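Local coordinates for protein sensor-type histidine kinase PrrB (Mycobacterium tuberculosis, PDB 1YSR) that binds ATP and transfers a phosphate from it to a protein histidine, probably as the sensor kinase of the PrrB/PrrA two-component system, at residues D12-A17 with V67-V72; C38-L43 with L144-P149. One frame throughout, in Å; residues are numbered along the deposited sequence.

Both contacts lie in the C-terminal ATP-binding domain. From the N terminus, helix 10-24 supplies residues 12-17, and contact 1 brings strand 66-74 back to them, closing a loop that contains strands 29-32 and 39-42 and helix 44-61. Before that loop closes, the chain has already passed residues 38-43, the first half of contact 2. Their partner, 144-149, comes only at the C-terminal end, after the rest of the five-stranded sheet, so the two loops cross. Contact 1 ties a covering helix to the main sheet; contact 2 ties the small sheet of strands 6-9 and 39-42 to the end of strand 140-147. Their centres are about 14 Å apart.

Contact 1 of 2, residues D12-A17 with V67-V72; sequences DLLDRA and VQLSAV
In the α/β sandwich of the GHKL ATPases, the Bergerat fold, helices cover one face of a mixed sheet, and here Leu14 of helix 10-24 meets Leu69 of strand 66-74. The short helix segment runs almost antiparallel to the strand, at 173°, with its axis 8.6 Å away. Leu14 and Leu69 both aim their CB atoms into the gap, and these lie 4.2 Å apart. Each has CG anti to its own carbonyl carbon (chi1 -65° in Leu14, -52° in Leu69), yet the ends part company. Leu14 sends CD1 toward the strand's main chain, where it sits 3.4 Å from Ser70 O. Leu14 CD1 also lies 3.9 Å from Ala71 CB; the CB of Ser70 points away from the helix. Around this pair, Val51 of helix 44-61 touches both Leu14 and Ala17, while Leu69 also packs on Ile82 of the adjacent strand. Leu69 in turn reaches along the helix: its CD1 lies 4.2 Å from Ala17 CB and closer still to the helix backbone, with Leu69 CD1 only 3.2 Å from Leu14 O.

Contact 2 of 2, residues C38-L43 with L144-P149; sequences CIIVGL and LRLPGP
The short strand 39-42 passes crosswise to the chain that leaves strand 140-147 through Pro147 and Pro149, and comes nearest to it at Ile40, whose CA is 5.5 Å from Gly148 CA. No direct hydrogen bond joins the two backbones; water does the bridging. Water 2 accepts from Val41 N at 3.0 Å. Water 2 also lies 3.0 Å from Pro147 O, within hydrogen-bonding distance. Water 1 lies 2.8 Å from Pro147 O, and reaches Val41 O only weakly. Of the two bridges, the one through water 2 to Val41 N is the clearer.

In the ATP-binding domain of this histidine kinase, strand 39-42 pairs with strand 6-9 in a two-stranded sheet, whereas strand 140-147 is part of the five-stranded main sheet, so the contact spans the end of the sandwich. On the inner side, Ile40 and Leu146 cross at about a right angle, methyl against methyl, with Ile40 CD1 3.8 Å from Leu146 CD1. A chi1 of 74° places Ile40 CG1 between the backbone N and the carbonyl carbon, and CD1 extends from there toward Leu146. Leu47 of helix 44-61 and Val78 of strand 77-84 touch both side chains. On the side facing the second subunit, the Pro149 ring lies obliquely to Val41, its CB 3.9 Å from Val41 CG2. Leu49 of that second subunit packs on both Val41 and Pro149. Pro149 CG and CD both lie 3.8 Å from Ile39 O, so that edge of the ring rests on the main chain.

Contact 1 of 2, residues D12-A17 with V67-V72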
ATOM      1  N   ASP A  12       0.442   8.330  -1.360  1.00 30.85           N
ATOM      2  CA  ASP A  12       1.734   7.722  -1.106  1.00 32.60           C
ATOM      3  C   ASP A  12       1.981   6.570  -2.069  1.00 30.34           C
ATOM      4  O   ASP A  12       3.106   6.369  -2.524  1.00 30.48           O
ATOM      5  CB  ASP A  12       1.777   7.206   0.361  1.00 33.86           C
ATOM      6  CG  ASP A  12       3.131   6.623   0.757  1.00 40.25           C
ATOM      7  OD1 ASP A  12       4.140   7.339   0.708  1.00 50.24           O
ATOM      8  OD2 ASP A  12       3.187   5.431   1.090  1.00 50.24           O
ATOM      9  N   LEU A  13       0.933   5.772  -2.350  1.00 27.36           N
ATOM     10  CA  LEU A  13       1.032   4.687  -3.316  1.00 26.67           C
ATOM     11  C   LEU A  13       1.559   5.220  -4.661  1.00 27.38           C
ATOM     12  O   LEU A  13       2.453   4.637  -5.271  1.00 28.06           O
ATOM     13  CB  LEU A  13      -0.367   4.024  -3.490  1.00 23.98           C
ATOM     14  CG  LEU A  13      -0.383   2.707  -4.323  1.00 27.74           C
ATOM     15  CD1 LEU A  13      -1.575   1.854  -3.880  1.00 28.02           C
ATOM     16  CD2 LEU A  13      -0.616   3.065  -5.794  1.00 28.59           C
ATOM     17  N   LEU A  14       0.952   6.283  -5.143  1.00 27.20           N
ATOM     18  CA  LEU A  14       1.407   6.913  -6.407  1.00 29.08           C
ATOM     19  C   LEU A  14       2.871   7.380  -6.329  1.00 28.78           C
ATOM     20  O   LEU A  14       3.641   7.239  -7.285  1.00 27.60           O
ATOM     21  CB  LEU A  14       0.464   8.054  -6.809  1.00 28.58           C
ATOM     22  CG  LEU A  14      -0.994   7.643  -7.170  1.00 30.10           C
ATOM     23  CD1 LEU A  14      -1.887   8.876  -7.504  1.00 28.14           C
ATOM     24  CD2 LEU A  14      -1.004   6.687  -8.350  1.00 25.73           C
ATOM     25  N   ASP A  15       3.213   8.009  -5.210  1.00 30.80           N
ATOM     26  CA  ASP A  15       4.574   8.560  -5.000  1.00 31.60           C
ATOM     27  C   ASP A  15       5.557   7.396  -5.099  1.00 31.27           C
ATOM     28  O   ASP A  15       6.533   7.499  -5.804  1.00 29.67           O
ATOM     29  CB  ASP A  15       4.679   9.281  -3.666  1.00 33.33           C
ATOM     30  CG  ASP A  15       5.866  10.275  -3.603  1.00 40.37           C
ATOM     31  OD1 ASP A  15       6.479  10.605  -4.655  1.00 37.95           O
ATOM     32  OD2 ASP A  15       6.137  10.726  -2.480  1.00 47.06           O
ATOM     33  N   ARG A  16       5.281   6.275  -4.419  1.00 30.72           N
ATOM     34  CA  ARG A  16       6.172   5.113  -4.503  1.00 31.89           C
ATOM     35  C   ARG A  16       6.167   4.507  -5.866  1.00 31.52           C
ATOM     36  O   ARG A  16       7.194   4.062  -6.336  1.00 30.21           O
ATOM     37  CB  ARG A  16       5.851   3.981  -3.495  1.00 32.52           C
ATOM     38  CG  ARG A  16       5.811   4.389  -2.016  1.00 37.48           C
ATOM     39  CD  ARG A  16       5.482   3.143  -1.112  1.00 37.98           C
ATOM     40  NE  ARG A  16       4.285   2.366  -1.492  1.00 54.69           N
ATOM     41  CZ  ARG A  16       3.047   2.517  -0.987  1.00 57.67           C
ATOM     42  NH1 ARG A  16       2.769   3.433  -0.074  1.00 57.31           N
ATOM     43  NH2 ARG A  16       2.064   1.734  -1.415  1.00 64.43           N
ATOM     44  N   ALA A  17       4.987   4.421  -6.499  1.00 29.28           N
ATOM     45  CA  ALA A  17       4.936   3.846  -7.818  1.00 27.42           C
ATOM     46  C   ALA A  17       5.846   4.627  -8.770  1.00 26.44           C
ATOM     47  O   ALA A  17       6.502   4.041  -9.632  1.00 27.16           O
ATOM     48  CB  ALA A  17       3.492   3.868  -8.335  1.00 27.18           C
ATOM     49  N   VAL A  67       5.469  10.724 -17.886  1.00 27.68           N
ATOM     50  CA  VAL A  67       4.266  10.255 -17.189  1.00 27.31           C
ATOM     51  C   VAL A  67       4.074  11.053 -15.899  1.00 27.59           C
ATOM     52  O   VAL A  67       5.047  11.294 -15.154  1.00 28.67           O
ATOM     53  CB  VAL A  67       4.395   8.740 -16.819  1.00 27.93           C
ATOM     54  CG1 VAL A  67       3.239   8.312 -15.882  1.00 28.27           C
ATOM     55  CG2 VAL A  67       4.461   7.884 -18.093  1.00 29.97           C
ATOM     56  N   GLN A  68       2.845  11.461 -15.618  1.00 28.12           N
ATOM     57  CA  GLN A  68       2.520  12.143 -14.383  1.00 28.84           C
ATOM     58  C   GLN A  68       1.375  11.422 -13.769  1.00 29.13           C
ATOM     59  O   GLN A  68       0.337  11.182 -14.462  1.00 28.02           O
ATOM     60  CB  GLN A  68       2.045  13.583 -14.675  1.00 31.91           C
ATOM     61  CG  GLN A  68       3.215  14.453 -15.174  1.00 26.22           C
ATOM     62  CD  GLN A  68       2.764  15.870 -15.557  1.00 31.59           C
ATOM     63  OE1 GLN A  68       1.557  16.167 -15.667  1.00 38.40           O
ATOM     64  NE2 GLN A  68       3.730  16.741 -15.732  1.00 36.97           N
ATOM     65  N   LEU A  69       1.542  11.106 -12.487  1.00 26.22           N
ATOM     66  CA  LEU A  69       0.483  10.499 -11.673  1.00 25.15           C
ATOM     67  C   LEU A  69      -0.164  11.621 -10.857  1.00 27.14           C
ATOM     68  O   LEU A  69       0.511  12.550 -10.374  1.00 27.80           O
ATOM     69  CB  LEU A  69       1.106   9.497 -10.708  1.00 25.34           C
ATOM     70  CG  LEU A  69       2.013   8.469 -11.388  1.00 26.16           C
ATOM     71  CD1 LEU A  69       2.687   7.440 -10.375  1.00 26.96           C
ATOM     72  CD2 LEU A  69       1.300   7.743 -12.605  1.00 26.29           C
ATOM     73  N   SER A  70      -1.461  11.509 -10.633  1.00 29.20           N
ATOM     74  CA  SER A  70      -2.142  12.466  -9.754  1.00 31.71           C
ATOM     75  C   SER A  70      -3.315  11.848  -9.031  1.00 33.15           C
ATOM     76  O   SER A  70      -3.866  10.871  -9.497  1.00 32.11           O
ATOM     77  CB  SER A  70      -2.637  13.675 -10.514  1.00 32.35           C
ATOM     78  OG  SER A  70      -3.475  13.340 -11.609  1.00 34.43           O
ATOM     79  N   ALA A  71      -3.720  12.492  -7.935  1.00 33.55           N
ATOM     80  CA  ALA A  71      -4.936  12.124  -7.210  1.00 33.63           C
ATOM     81  C   ALA A  71      -5.618  13.399  -6.781  1.00 35.66           C
ATOM     82  O   ALA A  71      -4.977  14.315  -6.202  1.00 33.48           O
ATOM     83  CB  ALA A  71      -4.588  11.270  -5.984  1.00 34.80           C
ATOM     84  N   VAL A  72      -6.915  13.444  -7.085  1.00 37.07           N
ATOM     85  CA  VAL A  72      -7.794  14.571  -6.768  1.00 39.54           C
ATOM     86  C   VAL A  72      -8.909  13.998  -5.884  1.00 39.18           C
ATOM     87  O   VAL A  72      -9.619  13.073  -6.307  1.00 38.53           O
ATOM     88  CB  VAL A  72      -8.378  15.142  -8.079  1.00 38.92           C
ATOM     89  CG1 VAL A  72      -9.529  16.120  -7.816  1.00 46.45           C
ATOM     90  CG2 VAL A  72      -7.282  15.826  -8.901  1.00 43.20           C
TER

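Contact 2 of 2, residues C38-L43 with L144-P149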
ATOM      1  N   CYS A  38      -4.890  11.379  -0.022  1.00 39.05           N
ATOM      2  CA  CYS A  38      -6.185  10.731  -0.071  1.00 37.35           C
ATOM      3  C   CYS A  38      -6.143   9.329   0.469  1.00 36.07           C
ATOM      4  O   CYS A  38      -5.446   8.474  -0.067  1.00 36.47           O
ATOM      5  CB  CYS A  38      -6.780  10.692  -1.476  1.00 37.15           C
ATOM      6  SG  CYS A  38      -8.385   9.836  -1.499  1.00 42.76           S
ATOM      7  N   ILE A  39      -6.949   9.059   1.493  1.00 34.20           N
ATOM      8  CA  ILE A  39      -7.026   7.689   2.001  1.00 32.71           C
ATOM      9  C   ILE A  39      -8.321   7.047   1.520  1.00 33.05           C
ATOM     10  O   ILE A  39      -9.397   7.671   1.677  1.00 32.58           O
ATOM     11  CB  ILE A  39      -7.001   7.627   3.561  1.00 32.84           C
ATOM     12  CG1 ILE A  39      -5.903   8.563   4.148  1.00 32.10           C
ATOM     13  CG2 ILE A  39      -6.800   6.179   4.020  1.00 33.80           C
ATOM     14  CD1 ILE A  39      -4.490   8.151   3.734  1.00 31.76           C
ATOM     15  N   ILE A  40      -8.241   5.812   0.986  1.00 31.13           N
ATOM     16  CA  ILE A  40      -9.455   5.025   0.705  1.00 32.29           C
ATOM     17  C   ILE A  40      -9.302   3.696   1.381  1.00 32.19           C
ATOM     18  O   ILE A  40      -8.255   3.428   2.040  1.00 32.94           O
ATOM     19  CB  ILE A  40      -9.780   4.909  -0.841  1.00 32.89           C
ATOM     20  CG1 ILE A  40      -8.783   3.931  -1.526  1.00 33.06           C
ATOM     21  CG2 ILE A  40      -9.826   6.356  -1.511  1.00 31.34           C
ATOM     22  CD1 ILE A  40      -9.220   3.460  -2.924  1.00 35.36           C
ATOM     23  N   VAL A  41     -10.349   2.885   1.331  1.00 30.66           N
ATOM     24  CA  VAL A  41     -10.241   1.539   1.792  1.00 32.13           C
ATOM     25  C   VAL A  41     -10.228   0.689   0.540  1.00 31.52           C
ATOM     26  O   VAL A  41     -11.060   0.882  -0.370  1.00 31.34           O
ATOM     27  CB  VAL A  41     -11.432   1.195   2.725  1.00 34.21           C
ATOM     28  CG1 VAL A  41     -11.525  -0.305   2.972  1.00 34.90           C
ATOM     29  CG2 VAL A  41     -11.234   1.969   4.080  1.00 33.59           C
ATOM     30  N   GLY A  42      -9.258  -0.197   0.457  1.00 31.31           N
ATOM     31  CA  GLY A  42      -8.987  -0.855  -0.800  1.00 31.29           C
ATOM     32  C   GLY A  42      -7.935  -1.922  -0.642  1.00 32.25           C
ATOM     33  O   GLY A  42      -7.556  -2.299   0.488  1.00 31.22           O
ATOM     34  N   LEU A  43      -7.463  -2.411  -1.793  1.00 31.39           N
ATOM     35  CA  LEU A  43      -6.518  -3.523  -1.797  1.00 30.81           C
ATOM     36  C   LEU A  43      -5.212  -2.936  -2.296  1.00 31.12           C
ATOM     37  O   LEU A  43      -5.086  -2.693  -3.511  1.00 28.83           O
ATOM     38  CB  LEU A  43      -6.975  -4.617  -2.779  1.00 31.72           C
ATOM     39  CG  LEU A  43      -8.421  -5.160  -2.602  1.00 38.14           C
ATOM     40  CD1 LEU A  43      -9.106  -5.688  -3.911  1.00 47.43           C
ATOM     41  CD2 LEU A  43      -8.467  -6.221  -1.486  1.00 35.71           C
ATOM     42  N   LEU A 144      -8.925   6.518 -13.019  1.00 30.31           N
ATOM     43  CA  LEU A 144      -9.638   5.508 -12.192  1.00 32.18           C
ATOM     44  C   LEU A 144     -10.420   6.280 -11.221  1.00 31.47           C
ATOM     45  O   LEU A 144      -9.860   7.089 -10.519  1.00 31.72           O
ATOM     46  CB  LEU A 144      -8.678   4.686 -11.374  1.00 32.72           C
ATOM     47  CG  LEU A 144      -7.649   3.777 -11.956  1.00 39.14           C
ATOM     48  CD1 LEU A 144      -7.614   2.584 -11.002  1.00 46.12           C
ATOM     49  CD2 LEU A 144      -8.003   3.377 -13.341  1.00 52.22           C
ATOM     50  N   ARG A 145     -11.728   6.076 -11.188  1.00 33.03           N
ATOM     51  CA  ARG A 145     -12.566   6.807 -10.272  1.00 34.48           C
ATOM     52  C   ARG A 145     -13.111   5.865  -9.201  1.00 35.93           C
ATOM     53  O   ARG A 145     -13.894   4.984  -9.504  1.00 35.10           O
ATOM     54  CB  ARG A 145     -13.698   7.475 -11.022  1.00 35.88           C
ATOM     55  CG  ARG A 145     -13.238   8.620 -11.874  1.00 34.55           C
ATOM     56  CD  ARG A 145     -14.392   9.270 -12.604  1.00 47.98           C
ATOM     57  NE  ARG A 145     -14.093   9.491 -14.009  1.00 56.85           N
ATOM     58  CZ  ARG A 145     -13.508  10.586 -14.456  1.00 53.75           C
ATOM     59  NH1 ARG A 145     -13.166  11.518 -13.591  1.00 64.25           N
ATOM     60  NH2 ARG A 145     -13.259  10.754 -15.738  1.00 47.06           N
ATOM     61  N   LEU A 146     -12.686   6.092  -7.966  1.00 35.11           N
ATOM     62  CA  LEU A 146     -12.914   5.173  -6.878  1.00 34.95           C
ATOM     63  C   LEU A 146     -13.662   5.815  -5.718  1.00 37.37           C
ATOM     64  O   LEU A 146     -13.344   6.951  -5.342  1.00 37.30           O
ATOM     65  CB  LEU A 146     -11.609   4.598  -6.360  1.00 33.66           C
ATOM     66  CG  LEU A 146     -10.707   3.916  -7.354  1.00 35.38           C
ATOM     67  CD1 LEU A 146      -9.469   3.379  -6.670  1.00 36.58           C
ATOM     68  CD2 LEU A 146     -11.395   2.864  -8.203  1.00 34.54           C
ATOM     69  N   PRO A 147     -14.685   5.094  -5.193  1.00 37.94           N
ATOM     70  CA  PRO A 147     -15.485   5.643  -4.124  1.00 38.24           C
ATOM     71  C   PRO A 147     -14.734   5.704  -2.819  1.00 37.15           C
ATOM     72  O   PRO A 147     -13.941   4.796  -2.498  1.00 36.65           O
ATOM     73  CB  PRO A 147     -16.657   4.676  -4.019  1.00 39.54           C
ATOM     74  CG  PRO A 147     -16.188   3.408  -4.514  1.00 40.64           C
ATOM     75  CD  PRO A 147     -15.221   3.799  -5.659  1.00 39.25           C
ATOM     76  N   GLY A 148     -14.987   6.789  -2.093  1.00 37.56           N
ATOM     77  CA  GLY A 148     -14.344   7.033  -0.819  1.00 36.97           C
ATOM     78  C   GLY A 148     -15.001   6.193   0.268  1.00 38.11           C
ATOM     79  O   GLY A 148     -16.022   5.522   0.025  1.00 38.04           O
ATOM     80  N   PRO A 149     -14.385   6.174   1.468  1.00 39.24           N
ATOM     81  CA  PRO A 149     -14.783   5.343   2.608  1.00 40.40           C
ATOM     82  C   PRO A 149     -15.780   5.946   3.602  1.00 42.57           C
ATOM     83  O   PRO A 149     -16.246   5.218   4.513  1.00 44.05           O
ATOM     84  CB  PRO A 149     -13.437   5.077   3.303  1.00 40.58           C
ATOM     85  CG  PRO A 149     -12.679   6.371   3.080  1.00 39.41           C
ATOM     86  CD  PRO A 149     -13.100   6.885   1.725  1.00 38.10           C
TER
HETATM   87  O   HOH W   1     -12.587   2.358  -3.004  1.00 41.19           O
HETATM   88  O   HOH W   2     -12.900   3.674   0.044  1.00 41.25           O